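Local coordinates for TRAP-type transporter, periplasmic component (Cupriavidus necator, PDB 4P8B), which binds (S)-2-acetolactate, probably as the periplasmic solute-binding component of a TRAP-type transporter, at residues A[247-250]-A[251-254]. Residues are numbered along the deposited sequence; the frame is centred on the assembly and turned at random.
Sequences VVNK and QIWE
Asn249 sets its side-chain amide across the N-terminal end of helix 250-255, where OD1 takes up two backbone N-H groups. The firmer bond comes from Ile252 N, 2.9 Å from Asn249 OD1, with its donor in the carbonyl plane; Gln251 N lies at 2.8 Å from the same oxygen but its N-H points poorly at it, which makes that bond weak. With CG anti to the backbone N (chi1 165°) the amide lies beside its own carbonyl carbon, toward the N-H groups of the residues that follow. Its ND2 donates to Ile86 O, which fixes the amide flip, and adds a long, weak bond to Gln251 OE1, the two amide planes being turned 58° apart. Meanwhile Asn249 O receives Trp253 N at 2.8 Å, closing the first helical turn, and Lys250 O receives Glu254 N in the next.

On the side facing strand 144-154, Val248 CG1 packs against Ile252 CG2 at 3.8 Å and against Trp253 CB, while the indole continues onto Val145 and Leu147 of that strand. On the outer side, the lysine chain runs extended to a bend at chi4 (70°), which brings Lys250 NZ 3.2 Å from Glu254 OE2 in a weak salt bridge one turn along. The two bonds to Asn249 OD1 make it an asparagine N-cap, which turns strand 241-249 of the five-stranded mixed sheet into helix 250-255 in a periplasmic binding protein fold, away from the acetolactate pocket.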
loop_
_atom_site.group_PDB
_atom_site.type_symbol
_atom_site.label_atom_id
_atom_site.label_comp_id
_atom_site.label_asym_id
_atom_site.label_seq_id
_atom_site.Cartn_x
_atom_site.Cartn_y
_atom_site.Cartn_z
ATOM N N VAL A 247 -4.659 -9.895 -7.825
ATOM C CA VAL A 247 -4.485 -10.081 -9.265
ATOM C C VAL A 247 -4.026 -11.480 -9.610
ATOM O O VAL A 247 -3.459 -12.190 -8.789
ATOM C CB VAL A 247 -3.428 -9.111 -9.857
ATOM C CG1 VAL A 247 -3.797 -7.669 -9.605
ATOM C CG2 VAL A 247 -2.038 -9.418 -9.301
ATOM N N VAL A 248 -4.288 -11.869 -10.852
ATOM C CA VAL A 248 -3.856 -13.158 -11.386
ATOM C C VAL A 248 -3.185 -12.888 -12.720
ATOM O O VAL A 248 -3.654 -12.073 -13.509
ATOM C CB VAL A 248 -5.058 -14.103 -11.587
ATOM C CG1 VAL A 248 -4.600 -15.458 -12.155
ATOM C CG2 VAL A 248 -5.790 -14.316 -10.303
ATOM N N ASN A 249 -2.088 -13.584 -12.990
ATOM C CA ASN A 249 -1.479 -13.552 -14.318
ATOM C C ASN A 249 -2.497 -13.952 -15.414
ATOM O O ASN A 249 -3.302 -14.826 -15.186
ATOM C CB ASN A 249 -0.255 -14.479 -14.334
ATOM C CG ASN A 249 0.226 -14.802 -15.748
ATOM O OD1 ASN A 249 -0.309 -15.693 -16.423
ATOM N ND2 ASN A 249 1.217 -14.061 -16.217
ATOM N N LYS A 250 -2.471 -13.237 -16.537
ATOM C CA LYS A 250 -3.462 -13.388 -17.619
ATOM C C LYS A 250 -3.519 -14.809 -18.158
ATOM O O LYS A 250 -4.608 -15.359 -18.349
ATOM C CB LYS A 250 -3.140 -12.390 -18.736
ATOM C CG LYS A 250 -4.071 -12.430 -19.967
ATOM C CD LYS A 250 -3.639 -11.348 -20.953
ATOM C CE LYS A 250 -4.446 -11.371 -22.241
ATOM N NZ LYS A 250 -5.848 -10.925 -22.024
ATOM N N GLN A 251 -2.364 -15.425 -18.372
ATOM C CA GLN A 251 -2.363 -16.770 -18.950
ATOM C C GLN A 251 -2.822 -17.823 -17.933
ATOM O O GLN A 251 -3.466 -18.802 -18.287
ATOM C CB GLN A 251 -1.001 -17.102 -19.550
ATOM C CG GLN A 251 -0.697 -16.325 -20.834
ATOM C CD GLN A 251 -0.147 -14.936 -20.580
ATOM O OE1 GLN A 251 0.516 -14.696 -19.574
ATOM N NE2 GLN A 251 -0.415 -14.010 -21.502
ATOM N N ILE A 252 -2.518 -17.599 -16.653
ATOM C CA ILE A 252 -3.015 -18.470 -15.601
ATOM C C ILE A 252 -4.525 -18.327 -15.558
ATOM O O ILE A 252 -5.265 -19.316 -15.516
ATOM C CB ILE A 252 -2.415 -18.076 -14.224
ATOM C CG1 ILE A 252 -0.912 -18.353 -14.209
ATOM C CG2 ILE A 252 -3.111 -18.814 -13.102
ATOM C CD1 ILE A 252 -0.546 -19.820 -14.249
ATOM N N TRP A 253 -4.983 -17.079 -15.582
ATOM C CA TRP A 253 -6.414 -16.778 -15.586
ATOM C C TRP A 253 -7.122 -17.544 -16.721
ATOM O O TRP A 253 -8.070 -18.272 -16.454
ATOM C CB TRP A 253 -6.610 -15.267 -15.713
ATOM C CG TRP A 253 -8.025 -14.776 -15.651
ATOM C CD1 TRP A 253 -8.741 -14.243 -16.688
ATOM C CD2 TRP A 253 -8.911 -14.783 -14.517
ATOM N NE1 TRP A 253 -10.001 -13.896 -16.266
ATOM C CE2 TRP A 253 -10.140 -14.231 -14.946
ATOM C CE3 TRP A 253 -8.790 -15.202 -13.188
ATOM C CZ2 TRP A 253 -11.230 -14.075 -14.091
ATOM C CZ3 TRP A 253 -9.884 -15.054 -12.343
ATOM C CH2 TRP A 253 -11.079 -14.489 -12.795
ATOM N N GLU A 254 -6.625 -17.386 -17.951
ATOM C CA GLU A 254 -7.229 -17.990 -19.151
ATOM C C GLU A 254 -7.090 -19.493 -19.143
ATOM O O GLU A 254 -7.864 -20.186 -19.825
ATOM C CB GLU A 254 -6.581 -17.406 -20.412
ATOM C CG GLU A 254 -7.001 -15.978 -20.692
ATOM C CD GLU A 254 -6.236 -15.333 -21.824
ATOM O OE1 GLU A 254 -5.603 -16.065 -22.616
ATOM O OE2 GLU A 254 -6.274 -14.084 -21.922
#